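Local coordinates for mevalonate 3-kinase (Thermoplasma acidophilum, PDB 4RKS), which phosphorylates the 3-hydroxyl of (R)-mevalonate with ATP, giving mevalonate 3-phosphate in the alternative mevalonate pathway of extreme acidophiles, at residues 35-40 with 255-260; 49-54 with 222-227; 245-250 with 290-295. All blocks are in the same frame, centred on the assembly; numbering follows the deposited sequence.

Overall arrangement
The three contacts lie on the same side of the chain's centre, around the mevalonate pocket, where the N-terminal and C-terminal family regions of this GHMP kinase meet. Contacts 1 and 2 join N-terminal residues to the successive C-terminal helices 243-262 and 220-238; they are about 9 Å apart, centre to centre. Contact 3 is internal to the C-terminal region and shares helix 243-262 with contact 1. Its centre is about 10 Å from that of contact 1 and about 15 Å from that of contact 2. Along the chain, contact 2 falls between the two segments of contact 1, whereas contacts 1 and 3 interleave. Contacts 1 and 3 both touch mevalonate, so the same helix connects two walls of its site.

Contact 1 (35-40 with 255-260); sequences VVLLGG and EEYHSI. With MEV ((R)-mevalonate), chain C.
Leu-37 and Tyr-257 carry this contact, their side chains crossing at about a right angle. Leu-37 lays its CB over the centre of one face of the Tyr-257 ring, a CH-pi contact of 3.6 Å from CB to the centroid and only 6° off the normal. Its CD1 branch reaches the rim near the ring's attachment to CB, 3.4 Å from Tyr-257 CD2, while the CD2 branch turns to the ligand and packs 3.8 Å from mevalonate C5. One leucine thus touches both the tyrosine ring and the carboxylate end of mevalonate. At the far end of the ring, Tyr-257 OH gives a weak hydrogen bond of 2.8 Å to Leu-38 O and lies 3.6 Å from mevalonate C6, the methyl carbon. With CG anti to the backbone N (chi1 -177°), the tyrosine extends from its helix into the loop, where Gly-39 N meets the ring edge. The CB of Leu-38 points away from the helix, but its amide faces the ligand: Leu-38 N donates to mevalonate O4 over 2.8 Å in a nearly straight bond (N-H...O 175°).

The second shell fixes both partners. Tyr-257 CD2 sits over the centre of the His-258 ring, 3.7 Å above its plane, and His-258 NE2 is in turn hydrogen-bonded to Val-293 O. On the loop side, Asp-253 of the same helix binds Leu-37 N. Just upstream, Val-35 and Val-36 both face Ala-54 in a classic beta bulge where the chain turns its corner.

Leu-38 N holds carboxylate oxygen O4, and Arg-163 gives mevalonate a further hydrogen bond. The chemistry implies that a main-chain amide recognises the carboxylate while the side chains of Leu-37 and Tyr-257 fit the ligand's shape.

Contact 2 (49-54 with 222-227); sequences PLHTSA and ARKKHA
His-51 NE2 and Arg-223 NE share a water that lies 3.0 Å from the histidine nitrogen and accepts a 2.6 Å bond from Arg-223 NE. The amide N of Gly-39 is hydrogen-bonded to His-51 NE2 as well. The histidine therefore couples the N-terminal loop leading into strand 53-59 to helix 220-238 of the C-terminal region, across the interdomain face of the GHMP kinase fold. The other ring nitrogen is engaged too. His-51 ND1 donates to Thr-52 O over 2.8 Å; the acceptor lies close to the imidazole plane, but the donor stands well above the plane of the carbonyl. Both nitrogens are bonded, which should hold the ring in one rotation. Its CG occupies the slot between the backbone N and the carbonyl carbon (chi1 69°), which turns the imidazole against the helix.

Van der Waals contacts fill in around these bonds. Lys-224 CG lies 3.7 Å from His-51 CB, and Ala-227 CB nestles beside His-51 ND1 while also meeting Thr-52 O at 3.3 Å. The lysine chain bends at chi3 (59°) and carries its amine toward Leu-50 O; a second water accepts from Lys-224 NZ and donates to Leu-50 O.

Outside the pair, Arg-223 forms a salt bridge with Asp-253 and a hydrogen bond with Leu-37 O, tying helix 220-238 to helix 243-262 and to the substrate-binding loop. The hydroxyl of Thr-52 is bonded to Asp-228, one residue farther along the helix. A third water completes the seam: it accepts from Thr-52 N at 2.9 Å and donates to Lys-224 O at 3.1 Å.

Contact 3 (245-250 with 290-295); sequences GIFDLA and AYIVTG. With MEV ((R)-mevalonate), chain C.
The Phe-247 ring meets Ile-292 at its edge: Ile-292 CD1 lies near the ring plane, 4.2 Å from Phe-247 CD1. Elsewhere the phenylalanine side chain packs on Ala-302 of strand 298-304 and on Trp-288 in the loop before strand 289-292. The CA–CB bond of the other aromatic, Tyr-291, points away from 245-250, and its side chain lies on Thr-254 and Glu-255, farther along the same helix, as well as on Val-299.

Small side chains allow the close approach. Ala-290 CB sits 4.0 Å from Phe-247 CB and 3.7 Å from Phe-247 O, and Ala-250 CB meets Ile-292 CD1 at 3.7 Å. Ile-292 sets CG1 anti to its own carbonyl carbon (chi1 -65°), and its terminal methyl reaches both Phe-247 and Ala-250. Asp-248 OD1 skirts Ala-290 CB, but its hydrogen bond goes to Trp-288 NE1. The axes of 245-250 and 290-292 come within 7.1 Å at 51°, with no hydrogen bond directly between the segments.

Farther along, at Thr-294 and Gly-295, the chain lines the mevalonate pocket. Thr-294 CB approaches mevalonate O7 at 3.8 Å, and Gly-295 N lies 3.7 Å from mevalonate C6. A helix packed on antiparallel strands 289-292 and 298-304, joined by a glycine-containing loop at the mevalonate pocket, is consistent with the ferredoxin-like C-terminal domain of GHMP kinases.

Contact 1 (35-40 with 255-260)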
loop_
_atom_site.group_PDB
_atom_site.type_symbol
_atom_site.label_atom_id
_atom_site.label_comp_id
_atom_site.label_asym_id
_atom_site.label_seq_id
_atom_site.Cartn_x
_atom_site.Cartn_y
_atom_site.Cartn_z
ATOM N N VAL A 35 -7.646 2.908 1.992
ATOM C CA VAL A 35 -9.090 3.157 1.893
ATOM C C VAL A 35 -9.659 3.621 3.245
ATOM O O VAL A 35 -10.491 4.537 3.315
ATOM C CB VAL A 35 -9.835 1.888 1.382
ATOM C CG1 VAL A 35 -11.330 1.970 1.659
ATOM C CG2 VAL A 35 -9.571 1.686 -0.114
ATOM N N VAL A 36 -9.219 2.974 4.316
ATOM C CA VAL A 36 -9.321 3.551 5.665
ATOM C C VAL A 36 -7.882 3.818 6.057
ATOM O O VAL A 36 -7.064 2.891 6.129
ATOM C CB VAL A 36 -10.032 2.618 6.677
ATOM C CG1 VAL A 36 -9.998 3.211 8.110
ATOM C CG2 VAL A 36 -11.484 2.382 6.245
ATOM N N LEU A 37 -7.568 5.092 6.259
ATOM C CA LEU A 37 -6.198 5.563 6.193
ATOM C C LEU A 37 -5.466 5.387 7.505
ATOM O O LEU A 37 -5.979 5.773 8.554
ATOM C CB LEU A 37 -6.181 7.038 5.766
ATOM C CG LEU A 37 -6.779 7.274 4.379
ATOM C CD1 LEU A 37 -6.889 8.768 4.066
ATOM C CD2 LEU A 37 -5.933 6.555 3.349
ATOM N N LEU A 38 -4.253 4.835 7.439
ATOM C CA LEU A 38 -3.472 4.597 8.648
ATOM C C LEU A 38 -2.660 5.810 9.108
ATOM O O LEU A 38 -1.947 6.432 8.327
ATOM C CB LEU A 38 -2.523 3.417 8.442
ATOM C CG LEU A 38 -1.638 3.129 9.654
ATOM C CD1 LEU A 38 -2.497 2.607 10.797
ATOM C CD2 LEU A 38 -0.559 2.125 9.273
ATOM N N GLY A 39 -2.772 6.127 10.393
ATOM C CA GLY A 39 -1.895 7.091 11.013
ATOM C C GLY A 39 -1.520 6.608 12.391
ATOM O O GLY A 39 -2.387 6.474 13.266
ATOM N N GLY A 40 -0.231 6.343 12.593
ATOM C CA GLY A 40 0.255 5.928 13.896
ATOM C C GLY A 40 0.822 4.525 13.888
ATOM O O GLY A 40 0.180 3.576 13.434
ATOM N N GLU A 255 -11.247 12.802 4.107
ATOM C CA GLU A 255 -11.483 14.168 4.572
ATOM C C GLU A 255 -11.278 14.318 6.093
ATOM O O GLU A 255 -10.687 15.295 6.554
ATOM C CB GLU A 255 -12.888 14.618 4.137
ATOM C CG GLU A 255 -12.993 14.695 2.595
ATOM C CD GLU A 255 -14.402 14.947 2.049
ATOM O OE1 GLU A 255 -15.399 14.589 2.712
ATOM O OE2 GLU A 255 -14.504 15.492 0.927
ATOM N N GLU A 256 -11.762 13.356 6.867
ATOM C CA GLU A 256 -11.508 13.327 8.314
ATOM C C GLU A 256 -10.010 13.237 8.638
ATOM O O GLU A 256 -9.488 13.969 9.478
ATOM C CB GLU A 256 -12.239 12.146 8.945
ATOM C CG GLU A 256 -11.871 11.885 10.399
ATOM C CD GLU A 256 -12.579 10.667 10.962
ATOM O OE1 GLU A 256 -13.596 10.240 10.374
ATOM O OE2 GLU A 256 -12.120 10.135 11.989
ATOM N N TYR A 257 -9.330 12.316 7.965
ATOM C CA TYR A 257 -7.904 12.088 8.165
ATOM C C TYR A 257 -7.089 13.341 7.893
ATOM O O TYR A 257 -6.228 13.723 8.688
ATOM C CB TYR A 257 -7.467 10.945 7.254
ATOM C CG TYR A 257 -6.038 10.470 7.326
ATOM C CD1 TYR A 257 -5.591 9.675 8.384
ATOM C CD2 TYR A 257 -5.163 10.734 6.290
ATOM C CE1 TYR A 257 -4.301 9.192 8.414
ATOM C CE2 TYR A 257 -3.871 10.257 6.310
ATOM C CZ TYR A 257 -3.444 9.489 7.369
ATOM O OH TYR A 257 -2.156 9.022 7.356
ATOM N N HIS A 258 -7.365 14.012 6.783
ATOM C CA HIS A 258 -6.538 15.163 6.451
ATOM C C HIS A 258 -6.944 16.429 7.206
ATOM O O HIS A 258 -6.154 17.367 7.317
ATOM C CB HIS A 258 -6.530 15.361 4.942
ATOM C CG HIS A 258 -5.707 14.328 4.238
ATOM N ND1 HIS A 258 -4.335 14.290 4.339
ATOM C CD2 HIS A 258 -6.058 13.265 3.475
ATOM C CE1 HIS A 258 -3.872 13.265 3.645
ATOM N NE2 HIS A 258 -4.896 12.627 3.109
ATOM N N SER A 259 -8.143 16.435 7.777
ATOM C CA SER A 259 -8.502 17.499 8.722
ATOM C C SER A 259 -7.720 17.333 10.035
ATOM O O SER A 259 -7.280 18.314 10.638
ATOM C CB SER A 259 -10.009 17.503 8.986
ATOM O OG SER A 259 -10.360 18.520 9.904
ATOM N N ILE A 260 -7.525 16.092 10.471
ATOM C CA ILE A 260 -6.738 15.851 11.683
ATOM C C ILE A 260 -5.260 16.217 11.471
ATOM O O ILE A 260 -4.667 16.899 12.301
ATOM C CB ILE A 260 -6.859 14.391 12.158
ATOM C CG1 ILE A 260 -8.300 14.108 12.572
ATOM C CG2 ILE A 260 -5.908 14.121 13.320
ATOM C CD1 ILE A 260 -8.570 12.681 12.944
HETATM C C8 MEV C . 0.353 4.093 5.319
HETATM O O8 MEV C . 1.430 3.601 6.094
HETATM C C2 MEV C . 0.322 5.598 5.465
HETATM C C3 MEV C . -0.525 6.378 4.473
HETATM O O7 MEV C . -0.284 6.003 3.141
HETATM C C4 MEV C . -2.006 6.201 4.764
HETATM C C5 MEV C . -2.598 4.944 4.155
HETATM O O3 MEV C . -2.376 4.622 2.949
HETATM O O4 MEV C . -3.303 4.195 4.872
HETATM C C6 MEV C . -0.149 7.834 4.635
#

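Contact 2 (49-54 with 222-227)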
loop_
_atom_site.group_PDB
_atom_site.type_symbol
_atom_site.label_atom_id
_atom_site.label_comp_id
_atom_site.label_asym_id
_atom_site.label_seq_id
_atom_site.Cartn_x
_atom_site.Cartn_y
_atom_site.Cartn_z
ATOM N N PRO A 49 0.724 -1.225 13.221
ATOM C CA PRO A 49 -0.263 -0.138 13.103
ATOM C C PRO A 49 -0.993 0.132 14.427
ATOM O O PRO A 49 -1.443 -0.819 15.062
ATOM C CB PRO A 49 -1.250 -0.669 12.058
ATOM C CG PRO A 49 -0.470 -1.657 11.268
ATOM C CD PRO A 49 0.477 -2.301 12.242
ATOM N N LEU A 50 -1.116 1.393 14.828
ATOM C CA LEU A 50 -1.792 1.706 16.089
ATOM C C LEU A 50 -3.287 1.426 16.038
ATOM O O LEU A 50 -3.926 1.241 17.071
ATOM C CB LEU A 50 -1.561 3.165 16.475
ATOM C CG LEU A 50 -0.260 3.436 17.221
ATOM C CD1 LEU A 50 -0.145 4.906 17.574
ATOM C CD2 LEU A 50 -0.164 2.569 18.474
ATOM N N HIS A 51 -3.855 1.395 14.835
ATOM C CA HIS A 51 -5.291 1.201 14.719
ATOM C C HIS A 51 -5.669 0.501 13.418
ATOM O O HIS A 51 -4.817 0.275 12.554
ATOM C CB HIS A 51 -6.017 2.548 14.833
ATOM C CG HIS A 51 -5.804 3.470 13.667
ATOM N ND1 HIS A 51 -6.453 3.309 12.459
ATOM C CD2 HIS A 51 -5.043 4.587 13.536
ATOM C CE1 HIS A 51 -6.095 4.278 11.632
ATOM N NE2 HIS A 51 -5.236 5.064 12.259
ATOM N N THR A 52 -6.946 0.155 13.289
ATOM C CA THR A 52 -7.438 -0.587 12.118
ATOM C C THR A 52 -7.434 0.267 10.839
ATOM O O THR A 52 -7.785 1.440 10.879
ATOM C CB THR A 52 -8.860 -1.119 12.380
ATOM O OG1 THR A 52 -8.812 -2.075 13.447
ATOM C CG2 THR A 52 -9.460 -1.775 11.137
ATOM N N SER A 53 -7.013 -0.318 9.722
ATOM C CA SER A 53 -7.002 0.386 8.440
ATOM C C SER A 53 -7.484 -0.547 7.340
ATOM O O SER A 53 -7.699 -1.727 7.584
ATOM C CB SER A 53 -5.602 0.917 8.116
ATOM O OG SER A 53 -4.636 -0.122 8.172
ATOM N N ALA A 54 -7.666 -0.007 6.137
ATOM C CA ALA A 54 -8.060 -0.804 4.979
ATOM C C ALA A 54 -7.382 -0.282 3.705
ATOM O O ALA A 54 -6.981 0.878 3.630
ATOM C CB ALA A 54 -9.600 -0.802 4.814
ATOM N N ALA A 222 -10.338 9.353 19.129
ATOM C CA ALA A 222 -11.602 9.133 18.426
ATOM C C ALA A 222 -11.371 8.663 16.992
ATOM O O ALA A 222 -12.170 7.906 16.444
ATOM C CB ALA A 222 -12.439 10.397 18.423
ATOM N N ARG A 223 -10.289 9.136 16.382
ATOM C CA ARG A 223 -9.941 8.744 15.015
ATOM C C ARG A 223 -9.716 7.240 14.943
ATOM O O ARG A 223 -10.191 6.580 14.024
ATOM C CB ARG A 223 -8.698 9.501 14.537
ATOM C CG ARG A 223 -8.058 8.972 13.250
ATOM C CD ARG A 223 -9.008 9.019 12.060
ATOM N NE ARG A 223 -8.478 8.260 10.932
ATOM C CZ ARG A 223 -9.210 7.787 9.925
ATOM N NH1 ARG A 223 -10.518 7.997 9.895
ATOM N NH2 ARG A 223 -8.633 7.090 8.946
ATOM N N LYS A 224 -9.010 6.696 15.928
ATOM C CA LYS A 224 -8.723 5.266 15.955
ATOM C C LYS A 224 -10.001 4.448 16.031
ATOM O O LYS A 224 -10.111 3.403 15.397
ATOM C CB LYS A 224 -7.804 4.913 17.135
ATOM C CG LYS A 224 -6.400 5.471 16.987
ATOM C CD LYS A 224 -5.726 5.617 18.323
ATOM C CE LYS A 224 -5.637 4.305 19.036
ATOM N NZ LYS A 224 -4.810 4.436 20.264
ATOM N N LYS A 225 -10.967 4.925 16.813
ATOM C CA LYS A 225 -12.258 4.253 16.914
ATOM C C LYS A 225 -13.082 4.412 15.630
ATOM O O LYS A 225 -13.712 3.456 15.167
ATOM C CB LYS A 225 -13.037 4.779 18.122
ATOM C CG LYS A 225 -12.422 4.337 19.448
ATOM C CD LYS A 225 -13.376 4.549 20.607
ATOM C CE LYS A 225 -12.809 3.987 21.896
ATOM N NZ LYS A 225 -13.861 3.889 22.944
ATOM N N HIS A 226 -13.058 5.613 15.057
ATOM C CA HIS A 226 -13.738 5.901 13.789
ATOM C C HIS A 226 -13.177 5.038 12.666
ATOM O O HIS A 226 -13.904 4.612 11.760
ATOM C CB HIS A 226 -13.597 7.380 13.407
ATOM C CG HIS A 226 -14.372 8.321 14.281
ATOM N ND1 HIS A 226 -14.059 9.661 14.395
ATOM C CD2 HIS A 226 -15.451 8.119 15.077
ATOM C CE1 HIS A 226 -14.907 10.240 15.226
ATOM N NE2 HIS A 226 -15.762 9.327 15.653
ATOM N N ALA A 227 -11.868 4.804 12.719
ATOM C CA ALA A 227 -11.209 3.986 11.714
ATOM C C ALA A 227 -11.787 2.579 11.756
ATOM O O ALA A 227 -12.156 2.034 10.719
ATOM C CB ALA A 227 -9.709 3.960 11.935
HETATM O O HOH W 1 -3.987 1.833 19.605
HETATM O O HOH W 2 -5.926 7.617 10.811
HETATM O O HOH W 3 -8.797 0.644 15.489
#

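Contact 3 (245-250 with 290-295)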
loop_
_atom_site.group_PDB
_atom_site.type_symbol
_atom_site.label_atom_id
_atom_site.label_comp_id
_atom_site.label_asym_id
_atom_site.label_seq_id
_atom_site.Cartn_x
_atom_site.Cartn_y
_atom_site.Cartn_z
ATOM N N GLY A 245 -20.365 2.481 -2.378
ATOM C CA GLY A 245 -20.433 2.787 -0.959
ATOM C C GLY A 245 -19.053 2.763 -0.331
ATOM O O GLY A 245 -18.698 3.617 0.482
ATOM N N ILE A 246 -18.261 1.779 -0.721
ATOM C CA ILE A 246 -16.915 1.646 -0.194
ATOM C C ILE A 246 -16.087 2.878 -0.561
ATOM O O ILE A 246 -15.402 3.440 0.296
ATOM C CB ILE A 246 -16.258 0.332 -0.703
ATOM C CG1 ILE A 246 -16.893 -0.868 0.017
ATOM C CG2 ILE A 246 -14.759 0.316 -0.451
ATOM C CD1 ILE A 246 -16.633 -2.220 -0.686
ATOM N N PHE A 247 -16.183 3.334 -1.809
ATOM C CA PHE A 247 -15.351 4.462 -2.234
ATOM C C PHE A 247 -15.884 5.788 -1.702
ATOM O O PHE A 247 -15.095 6.644 -1.290
ATOM C CB PHE A 247 -15.222 4.521 -3.750
ATOM C CG PHE A 247 -14.190 3.566 -4.312
ATOM C CD1 PHE A 247 -12.858 3.686 -3.959
ATOM C CD2 PHE A 247 -14.555 2.571 -5.215
ATOM C CE1 PHE A 247 -11.906 2.824 -4.479
ATOM C CE2 PHE A 247 -13.593 1.696 -5.743
ATOM C CZ PHE A 247 -12.275 1.833 -5.371
ATOM N N ASP A 248 -17.207 5.949 -1.679
ATOM C CA ASP A 248 -17.820 7.089 -0.984
ATOM C C ASP A 248 -17.290 7.228 0.442
ATOM O O ASP A 248 -16.973 8.327 0.891
ATOM C CB ASP A 248 -19.340 6.951 -0.911
ATOM C CG ASP A 248 -20.025 7.163 -2.243
ATOM O OD1 ASP A 248 -19.381 7.632 -3.206
ATOM O OD2 ASP A 248 -21.235 6.858 -2.314
ATOM N N LEU A 249 -17.216 6.107 1.161
ATOM C CA LEU A 249 -16.728 6.117 2.537
ATOM C C LEU A 249 -15.228 6.443 2.602
ATOM O O LEU A 249 -14.791 7.166 3.496
ATOM C CB LEU A 249 -17.017 4.775 3.210
ATOM C CG LEU A 249 -16.681 4.564 4.691
ATOM C CD1 LEU A 249 -17.542 3.473 5.268
ATOM C CD2 LEU A 249 -15.225 4.151 4.859
ATOM N N ALA A 250 -14.454 5.906 1.664
ATOM C CA ALA A 250 -13.037 6.212 1.564
ATOM C C ALA A 250 -12.811 7.718 1.428
ATOM O O ALA A 250 -11.874 8.254 2.012
ATOM C CB ALA A 250 -12.415 5.483 0.397
ATOM N N ALA A 290 -15.600 9.380 -6.702
ATOM C CA ALA A 290 -15.176 9.588 -5.318
ATOM C C ALA A 290 -13.659 9.638 -5.325
ATOM O O ALA A 290 -13.027 8.920 -6.111
ATOM C CB ALA A 290 -15.678 8.475 -4.411
ATOM N N TYR A 291 -13.062 10.465 -4.469
ATOM C CA TYR A 291 -11.603 10.580 -4.464
ATOM C C TYR A 291 -10.976 10.170 -3.132
ATOM O O TYR A 291 -11.630 10.192 -2.102
ATOM C CB TYR A 291 -11.168 12.012 -4.797
ATOM C CG TYR A 291 -11.295 12.956 -3.629
ATOM C CD1 TYR A 291 -12.484 13.635 -3.393
ATOM C CD2 TYR A 291 -10.232 13.171 -2.763
ATOM C CE1 TYR A 291 -12.611 14.490 -2.326
ATOM C CE2 TYR A 291 -10.352 14.025 -1.692
ATOM C CZ TYR A 291 -11.541 14.679 -1.476
ATOM O OH TYR A 291 -11.659 15.534 -0.411
ATOM N N ILE A 292 -9.688 9.831 -3.187
ATOM C CA ILE A 292 -8.864 9.488 -2.024
ATOM C C ILE A 292 -7.544 10.269 -2.088
ATOM O O ILE A 292 -6.982 10.435 -3.167
ATOM C CB ILE A 292 -8.557 7.968 -1.976
ATOM C CG1 ILE A 292 -9.835 7.153 -1.768
ATOM C CG2 ILE A 292 -7.512 7.628 -0.883
ATOM C CD1 ILE A 292 -9.651 5.676 -2.046
ATOM N N VAL A 293 -7.058 10.753 -0.944
ATOM C CA VAL A 293 -5.696 11.276 -0.837
ATOM C C VAL A 293 -5.005 10.545 0.310
ATOM O O VAL A 293 -5.531 10.531 1.417
ATOM C CB VAL A 293 -5.673 12.806 -0.564
ATOM C CG1 VAL A 293 -4.242 13.311 -0.423
ATOM C CG2 VAL A 293 -6.442 13.572 -1.656
ATOM N N THR A 294 -3.849 9.932 0.060
ATOM C CA THR A 294 -3.145 9.233 1.140
ATOM C C THR A 294 -2.055 10.145 1.716
ATOM O O THR A 294 -2.370 11.179 2.277
ATOM C CB THR A 294 -2.551 7.872 0.663
ATOM O OG1 THR A 294 -1.615 8.079 -0.409
ATOM C CG2 THR A 294 -3.667 6.959 0.166
ATOM N N GLY A 295 -0.783 9.787 1.573
ATOM C CA GLY A 295 0.279 10.601 2.154
ATOM C C GLY A 295 1.047 11.440 1.143
ATOM O O GLY A 295 1.673 12.428 1.494
HETATM C C8 MEV C . 0.353 4.093 5.319
HETATM O O8 MEV C . 1.430 3.601 6.094
HETATM C C2 MEV C . 0.322 5.598 5.465
HETATM C C3 MEV C . -0.525 6.378 4.473
HETATM O O7 MEV C . -0.284 6.003 3.141
HETATM C C4 MEV C . -2.006 6.201 4.764
HETATM C C5 MEV C . -2.598 4.944 4.155
HETATM O O3 MEV C . -2.376 4.622 2.949
HETATM O O4 MEV C . -3.303 4.195 4.872
HETATM C C6 MEV C . -0.149 7.834 4.635
#